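PDB 2W2L: D-mandelate dehydrogenase from Rhodotorula graminis, which probably catalyses the NAD-dependent interconversion of D-mandelate and benzoylformate. Local coordinates for residues 43-48 against 74-79; 81-86 against 326-331. All blocks are in the same frame, centred on the assembly; numbering follows the deposited sequence.

In the fold
From the N terminus, the chain lays down strands 5-8 and 28-31 of a five-stranded parallel sheet, then helix 37-45, whose end enters contact 1. That contact closes a loop of 25 intervening residues, which holds strand 54-57 and helix 71-74, and so joins two successive connections of one sheet. Contact 2 opens two residues later, at 81-86. Its loop is far longer: it runs through strand 105-107 and the whole seven-stranded NAD-binding sheet before helix 310-329 brings the chain back to strand 83-86. The contacts follow in series, neither nested nor crossed; the centres of contact 1 and contact 2 lie about 19 Å apart. Together they illustrate local and long-range closure within one domain.

Contact 1 (43-48 against 74-79)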
ATOM      1  N   ALA D  43     -34.209 -11.522  29.548  1.00 24.47           N
ATOM      2  CA  ALA D  43     -33.686 -10.483  30.446  1.00 22.93           C
ATOM      3  C   ALA D  43     -34.442  -9.152  30.382  1.00 22.54           C
ATOM      4  O   ALA D  43     -34.826  -8.618  31.409  1.00 21.64           O
ATOM      5  CB  ALA D  43     -32.209 -10.250  30.144  1.00 22.51           C
ATOM      6  N   LEU D  44     -34.617  -8.601  29.179  1.00 22.73           N
ATOM      7  CA  LEU D  44     -35.397  -7.377  29.010  1.00 23.09           C
ATOM      8  C   LEU D  44     -36.872  -7.540  29.450  1.00 24.16           C
ATOM      9  O   LEU D  44     -37.398  -6.670  30.139  1.00 24.27           O
ATOM     10  CB  LEU D  44     -35.291  -6.853  27.572  1.00 22.60           C
ATOM     11  CG  LEU D  44     -34.008  -6.137  27.081  1.00 22.25           C
ATOM     12  CD1 LEU D  44     -34.096  -5.899  25.600  1.00 21.69           C
ATOM     13  CD2 LEU D  44     -33.654  -4.803  27.795  1.00 18.38           C
ATOM     14  N   ARG D  45     -37.517  -8.655  29.083  1.00 24.92           N
ATOM     15  CA  ARG D  45     -38.899  -8.950  29.485  1.00 26.63           C
ATOM     16  C   ARG D  45     -39.057  -9.071  31.012  1.00 26.36           C
ATOM     17  O   ARG D  45     -40.120  -8.814  31.542  1.00 26.96           O
ATOM     18  CB  ARG D  45     -39.404 -10.249  28.827  1.00 26.14           C
ATOM     19  CG  ARG D  45     -39.803 -10.122  27.388  1.00 27.63           C
ATOM     20  CD  ARG D  45     -40.124 -11.484  26.710  1.00 30.00           C
ATOM     21  NE  ARG D  45     -41.122 -12.279  27.441  1.00 37.81           N
ATOM     22  CZ  ARG D  45     -42.444 -12.053  27.448  1.00 41.16           C
ATOM     23  NH1 ARG D  45     -42.998 -11.041  26.755  1.00 41.54           N
ATOM     24  NH2 ARG D  45     -43.226 -12.849  28.169  1.00 40.35           N
ATOM     25  N   GLU D  46     -38.002  -9.484  31.705  1.00 26.19           N
ATOM     26  CA  GLU D  46     -38.029  -9.685  33.141  1.00 25.66           C
ATOM     27  C   GLU D  46     -37.599  -8.444  33.938  1.00 24.65           C
ATOM     28  O   GLU D  46     -37.470  -8.511  35.160  1.00 24.41           O
ATOM     29  CB  GLU D  46     -37.116 -10.863  33.498  1.00 26.06           C
ATOM     30  CG  GLU D  46     -37.854 -12.167  33.744  1.00 29.46           C
ATOM     31  CD  GLU D  46     -37.112 -13.407  33.193  1.00 32.99           C
ATOM     32  OE1 GLU D  46     -35.976 -13.711  33.640  1.00 32.74           O
ATOM     33  OE2 GLU D  46     -37.682 -14.074  32.294  1.00 33.46           O
ATOM     34  N   LYS D  47     -37.369  -7.331  33.250  1.00 23.82           N
ATOM     35  CA  LYS D  47     -36.870  -6.082  33.861  1.00 23.49           C
ATOM     36  C   LYS D  47     -35.555  -6.318  34.618  1.00 22.69           C
ATOM     37  O   LYS D  47     -35.330  -5.712  35.692  1.00 22.75           O
ATOM     38  CB  LYS D  47     -37.904  -5.402  34.804  1.00 23.94           C
ATOM     39  CG  LYS D  47     -39.349  -5.323  34.325  1.00 24.90           C
ATOM     40  CD  LYS D  47     -39.620  -4.027  33.543  1.00 31.93           C
ATOM     41  CE  LYS D  47     -40.160  -2.826  34.407  1.00 35.00           C
ATOM     42  NZ  LYS D  47     -39.099  -1.890  34.957  1.00 34.68           N
ATOM     43  N   ARG D  48     -34.679  -7.160  34.056  1.00 20.95           N
ATOM     44  CA  ARG D  48     -33.474  -7.585  34.776  1.00 20.08           C
ATOM     45  C   ARG D  48     -32.464  -6.474  35.049  1.00 19.31           C
ATOM     46  O   ARG D  48     -31.755  -6.489  36.042  1.00 19.65           O
ATOM     47  CB  ARG D  48     -32.806  -8.733  34.060  1.00 19.74           C
ATOM     48  CG  ARG D  48     -31.707  -9.434  34.860  1.00 23.81           C
ATOM     49  CD  ARG D  48     -31.547 -10.932  34.421  1.00 28.00           C
ATOM     50  NE  ARG D  48     -32.798 -11.700  34.527  1.00 30.03           N
ATOM     51  N   ILE D  74     -36.660  -4.884  20.310  1.00 21.74           N
ATOM     52  CA  ILE D  74     -36.807  -3.490  20.695  1.00 21.00           C
ATOM     53  C   ILE D  74     -38.125  -3.273  21.432  1.00 21.15           C
ATOM     54  O   ILE D  74     -38.305  -2.279  22.160  1.00 21.31           O
ATOM     55  CB  ILE D  74     -36.672  -2.582  19.464  1.00 21.21           C
ATOM     56  CG1 ILE D  74     -35.186  -2.449  19.097  1.00 21.87           C
ATOM     57  CG2 ILE D  74     -37.326  -1.226  19.683  1.00 19.01           C
ATOM     58  CD1 ILE D  74     -34.955  -2.293  17.598  1.00 24.99           C
ATOM     59  N   SER D  75     -39.053  -4.209  21.262  1.00 20.31           N
ATOM     60  CA  SER D  75     -40.379  -4.038  21.849  1.00 19.71           C
ATOM     61  C   SER D  75     -40.311  -4.252  23.371  1.00 18.91           C
ATOM     62  O   SER D  75     -41.300  -4.124  24.075  1.00 19.15           O
ATOM     63  CB  SER D  75     -41.394  -4.970  21.190  1.00 19.19           C
ATOM     64  OG  SER D  75     -41.164  -6.319  21.598  1.00 21.79           O
ATOM     65  N   HIS D  76     -39.132  -4.558  23.879  1.00 17.95           N
ATOM     66  CA  HIS D  76     -39.022  -4.971  25.268  1.00 17.33           C
ATOM     67  C   HIS D  76     -38.118  -4.053  26.089  1.00 16.42           C
ATOM     68  O   HIS D  76     -38.021  -4.202  27.288  1.00 16.27           O
ATOM     69  CB  HIS D  76     -38.556  -6.422  25.353  1.00 17.06           C
ATOM     70  CG  HIS D  76     -39.535  -7.395  24.788  1.00 18.08           C
ATOM     71  ND1 HIS D  76     -40.740  -7.676  25.399  1.00 19.84           N
ATOM     72  CD2 HIS D  76     -39.500  -8.141  23.657  1.00 18.17           C
ATOM     73  CE1 HIS D  76     -41.400  -8.560  24.667  1.00 18.75           C
ATOM     74  NE2 HIS D  76     -40.669  -8.855  23.605  1.00 15.69           N
ATOM     75  N   LEU D  77     -37.490  -3.086  25.433  1.00 15.93           N
ATOM     76  CA  LEU D  77     -36.647  -2.103  26.098  1.00 14.97           C
ATOM     77  C   LEU D  77     -37.462  -1.288  27.074  1.00 15.55           C
ATOM     78  O   LEU D  77     -38.628  -0.977  26.779  1.00 16.84           O
ATOM     79  CB  LEU D  77     -36.077  -1.140  25.078  1.00 13.98           C
ATOM     80  CG  LEU D  77     -35.108  -1.835  24.164  1.00 12.00           C
ATOM     81  CD1 LEU D  77     -34.870  -0.946  22.959  1.00  4.92           C
ATOM     82  CD2 LEU D  77     -33.834  -2.196  24.959  1.00  7.46           C
ATOM     83  N   PRO D  78     -36.842  -0.858  28.188  1.00 14.93           N
ATOM     84  CA  PRO D  78     -37.647  -0.128  29.140  1.00 14.94           C
ATOM     85  C   PRO D  78     -37.908   1.239  28.520  1.00 15.12           C
ATOM     86  O   PRO D  78     -37.069   1.716  27.779  1.00 15.23           O
ATOM     87  CB  PRO D  78     -36.728   0.012  30.356  1.00 14.64           C
ATOM     88  CG  PRO D  78     -35.492  -0.689  30.048  1.00 14.05           C
ATOM     89  CD  PRO D  78     -35.423  -0.891  28.575  1.00 14.23           C
ATOM     90  N   SER D  79     -39.055   1.843  28.818  1.00 15.10           N
ATOM     91  CA  SER D  79     -39.471   3.127  28.235  1.00 14.88           C
ATOM     92  C   SER D  79     -38.758   4.330  28.810  1.00 15.01           C
ATOM     93  O   SER D  79     -38.939   5.487  28.331  1.00 15.58           O
ATOM     94  CB  SER D  79     -40.976   3.304  28.390  1.00 15.21           C
ATOM     95  OG  SER D  79     -41.657   2.421  27.500  1.00 17.22           O
TER
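The imidazole of His76 lies between two side chains: over opposite faces, each offset toward the rim, sit Arg45 CG and Ser75 OG, the latter hydrogen-bonded to Asp72 O. The setting is the Schellman motif that ends helix 37-45, packed against the turn that follows helix 71-74, in the flavodoxin-like alpha/beta domain of this dehydrogenase family. The Arg45 contact is a CH-pi interaction, with CG 3.6 Å from the centroid of the His76 ring and 27° off its normal. Beyond CG the arginine chain runs alongside the histidine and bends at chi3 (53°). This bend sets the edge of the guanidinium beside the ring, with NH1 3.6 Å from His76 CE1 and the two planes perpendicular. A positive charge so close would be expected to disfavour protonation of the histidine.

One helix position earlier the contact turns apolar. Leu44 CB packs 4.0 Å from His76 CB, while Leu44 and Leu77 run alongside each other in a common direction. Phe52 touches both Leu44 and Pro78, extending the apolar patch. On the helix side the chain is turned by Lys47, whose positive phi goes with a 3.0 Å bond from Arg48 N to Ala43 O. The two leucines meet methyl against methyl, Leu44 CD1 to Leu77 CD2 at 3.8 Å.

Contact 2 (81-86 against 326-331); sequences LKVFAA and RFLLQG
Lys82 O meets the edge of the Phe327 ring, near its plane and 3.9 Å from CE1, while the Lys82 backbone is also hydrogen-bonded to Glu53 and Ala105 in the parallel sheet. Here the last turn of helix 310-329 packs on strand 83-86 of the flavodoxin-like domain, an alpha-on-beta contact made after the chain has passed through the NAD-binding domain and returned. Val83 is the residue through which the strand meets the helix. With chi1 of 72° it holds CG1 between its backbone N and carbonyl carbon and sends CG2 to the phenyl ring, which it approaches obliquely; valine and phenylalanine pass one another running opposite ways. Both CB and CG2 of Val83 come within 3.6 Å of Phe327 CD1, so the valine packs on the CD1 side of the ring, with CE1 a little farther off. The ring reaches on to Ala105 of strand 105-107, the outermost on this side of the sheet, so the helix end covers two adjacent strands. Leu328, which leans on Phe27 as well, adds one methyl to the interface: its CD2 lies 4.1 Å from Lys82 CB and 4.2 Å from Val83 CG1.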
ATOM      1  N   LEU D  81     -35.685   4.439  28.415  1.00 12.95           N
ATOM      2  CA  LEU D  81     -34.600   4.574  27.473  1.00 13.05           C
ATOM      3  C   LEU D  81     -34.657   5.830  26.583  1.00 13.48           C
ATOM      4  O   LEU D  81     -35.652   6.103  25.896  1.00 13.96           O
ATOM      5  CB  LEU D  81     -34.443   3.297  26.660  1.00 11.80           C
ATOM      6  CG  LEU D  81     -33.319   3.351  25.642  1.00 11.56           C
ATOM      7  CD1 LEU D  81     -32.027   3.756  26.279  1.00  8.35           C
ATOM      8  CD2 LEU D  81     -33.176   1.972  25.016  1.00 12.34           C
ATOM      9  N   LYS D  82     -33.567   6.594  26.628  1.00 14.52           N
ATOM     10  CA  LYS D  82     -33.448   7.886  25.939  1.00 14.77           C
ATOM     11  C   LYS D  82     -32.489   7.854  24.747  1.00 15.29           C
ATOM     12  O   LYS D  82     -32.727   8.517  23.753  1.00 15.88           O
ATOM     13  CB  LYS D  82     -32.996   8.938  26.920  1.00 14.18           C
ATOM     14  CG  LYS D  82     -34.027   9.243  27.965  1.00 16.40           C
ATOM     15  CD  LYS D  82     -34.144  10.778  28.102  1.00 18.62           C
ATOM     16  CE  LYS D  82     -33.787  11.304  29.487  1.00 19.73           C
ATOM     17  NZ  LYS D  82     -34.906  11.194  30.476  1.00 21.99           N
ATOM     18  N   VAL D  83     -31.407   7.071  24.830  1.00 16.22           N
ATOM     19  CA  VAL D  83     -30.299   7.177  23.843  1.00 15.89           C
ATOM     20  C   VAL D  83     -29.440   5.922  23.778  1.00 15.44           C
ATOM     21  O   VAL D  83     -29.179   5.282  24.815  1.00 15.67           O
ATOM     22  CB  VAL D  83     -29.442   8.411  24.168  1.00 15.93           C
ATOM     23  CG1 VAL D  83     -28.611   8.187  25.448  1.00 16.68           C
ATOM     24  CG2 VAL D  83     -28.576   8.833  22.994  1.00 16.88           C
ATOM     25  N   PHE D  84     -29.033   5.550  22.565  1.00 15.12           N
ATOM     26  CA  PHE D  84     -28.201   4.330  22.311  1.00 14.97           C
ATOM     27  C   PHE D  84     -27.007   4.808  21.522  1.00 15.03           C
ATOM     28  O   PHE D  84     -27.187   5.374  20.452  1.00 16.77           O
ATOM     29  CB  PHE D  84     -28.948   3.291  21.448  1.00 14.10           C
ATOM     30  CG  PHE D  84     -28.190   1.987  21.203  1.00 13.99           C
ATOM     31  CD1 PHE D  84     -28.890   0.839  20.836  1.00 13.60           C
ATOM     32  CD2 PHE D  84     -26.788   1.899  21.323  1.00 14.50           C
ATOM     33  CE1 PHE D  84     -28.231  -0.398  20.611  1.00 15.62           C
ATOM     34  CE2 PHE D  84     -26.098   0.669  21.115  1.00 14.35           C
ATOM     35  CZ  PHE D  84     -26.821  -0.480  20.746  1.00 14.88           C
ATOM     36  N   ALA D  85     -25.800   4.591  22.020  1.00 14.48           N
ATOM     37  CA  ALA D  85     -24.608   4.998  21.282  1.00 14.17           C
ATOM     38  C   ALA D  85     -23.681   3.841  20.963  1.00 14.06           C
ATOM     39  O   ALA D  85     -23.324   3.047  21.820  1.00 13.19           O
ATOM     40  CB  ALA D  85     -23.869   6.122  21.991  1.00 13.35           C
ATOM     41  N   ALA D  86     -23.273   3.794  19.702  1.00 15.44           N
ATOM     42  CA  ALA D  86     -22.575   2.641  19.145  1.00 17.13           C
ATOM     43  C   ALA D  86     -21.363   3.067  18.349  1.00 18.10           C
ATOM     44  O   ALA D  86     -21.371   4.140  17.682  1.00 18.09           O
ATOM     45  CB  ALA D  86     -23.526   1.760  18.279  1.00 16.49           C
ATOM     46  N   ARG D 326     -22.940  14.258  26.611  1.00 16.98           N
ATOM     47  CA  ARG D 326     -23.598  15.442  26.101  1.00 16.83           C
ATOM     48  C   ARG D 326     -25.125  15.361  26.170  1.00 17.42           C
ATOM     49  O   ARG D 326     -25.767  16.334  26.517  1.00 18.37           O
ATOM     50  CB  ARG D 326     -23.144  15.694  24.686  1.00 16.55           C
ATOM     51  CG  ARG D 326     -21.641  15.927  24.589  1.00 16.44           C
ATOM     52  CD  ARG D 326     -21.144  15.915  23.157  1.00 16.07           C
ATOM     53  NE  ARG D 326     -22.044  16.646  22.244  1.00 19.71           N
ATOM     54  CZ  ARG D 326     -21.971  17.952  21.980  1.00 19.58           C
ATOM     55  NH1 ARG D 326     -21.052  18.706  22.575  1.00 17.69           N
ATOM     56  NH2 ARG D 326     -22.806  18.496  21.102  1.00 18.39           N
ATOM     57  N   PHE D 327     -25.693  14.197  25.854  1.00 16.53           N
ATOM     58  CA  PHE D 327     -27.104  14.084  25.626  1.00 15.12           C
ATOM     59  C   PHE D 327     -27.883  13.954  26.914  1.00 15.20           C
ATOM     60  O   PHE D 327     -29.099  14.226  26.920  1.00 16.08           O
ATOM     61  CB  PHE D 327     -27.403  12.866  24.713  1.00 14.73           C
ATOM     62  CG  PHE D 327     -28.732  12.939  24.008  1.00 14.34           C
ATOM     63  CD1 PHE D 327     -29.715  11.995  24.256  1.00 15.30           C
ATOM     64  CD2 PHE D 327     -29.018  13.982  23.105  1.00 14.58           C
ATOM     65  CE1 PHE D 327     -30.976  12.040  23.583  1.00 12.86           C
ATOM     66  CE2 PHE D 327     -30.255  14.047  22.446  1.00 14.16           C
ATOM     67  CZ  PHE D 327     -31.238  13.062  22.702  1.00 13.73           C
ATOM     68  N   LEU D 328     -27.237  13.443  27.966  1.00 14.40           N
ATOM     69  CA  LEU D 328     -27.920  13.192  29.246  1.00 13.87           C
ATOM     70  C   LEU D 328     -27.518  14.171  30.324  1.00 14.65           C
ATOM     71  O   LEU D 328     -28.335  14.522  31.150  1.00 15.62           O
ATOM     72  CB  LEU D 328     -27.682  11.767  29.774  1.00 12.48           C
ATOM     73  CG  LEU D 328     -28.229  10.505  29.072  1.00 11.51           C
ATOM     74  CD1 LEU D 328     -28.024   9.217  29.921  1.00  4.74           C
ATOM     75  CD2 LEU D 328     -29.693  10.637  28.713  1.00 10.57           C
ATOM     76  N   LEU D 329     -26.256  14.594  30.358  1.00 15.31           N
ATOM     77  CA  LEU D 329     -25.840  15.481  31.408  1.00 16.19           C
ATOM     78  C   LEU D 329     -25.680  16.958  30.993  1.00 17.66           C
ATOM     79  O   LEU D 329     -25.688  17.863  31.843  1.00 17.23           O
ATOM     80  CB  LEU D 329     -24.575  14.980  32.059  1.00 15.80           C
ATOM     81  CG  LEU D 329     -24.560  13.577  32.676  1.00 17.03           C
ATOM     82  CD1 LEU D 329     -23.130  13.352  33.096  1.00 18.65           C
ATOM     83  CD2 LEU D 329     -25.522  13.365  33.850  1.00 15.43           C
ATOM     84  N   GLN D 330     -25.570  17.218  29.700  1.00 18.41           N
ATOM     85  CA  GLN D 330     -25.138  18.543  29.287  1.00 19.13           C
ATOM     86  C   GLN D 330     -26.209  19.285  28.524  1.00 19.52           C
ATOM     87  O   GLN D 330     -26.065  20.461  28.249  1.00 19.91           O
ATOM     88  CB  GLN D 330     -23.844  18.431  28.505  1.00 18.77           C
ATOM     89  CG  GLN D 330     -22.730  17.851  29.365  1.00 19.03           C
ATOM     90  CD  GLN D 330     -21.455  17.578  28.602  1.00 20.34           C
ATOM     91  OE1 GLN D 330     -21.169  18.205  27.572  1.00 18.51           O
ATOM     92  NE2 GLN D 330     -20.656  16.657  29.129  1.00 21.68           N
ATOM     93  N   GLY D 331     -27.291  18.597  28.216  1.00 19.78           N
ATOM     94  CA  GLY D 331     -28.318  19.181  27.397  1.00 21.68           C
ATOM     95  C   GLY D 331     -27.853  19.595  26.006  1.00 22.88           C
ATOM     96  O   GLY D 331     -28.457  20.471  25.375  1.00 23.09           O
TER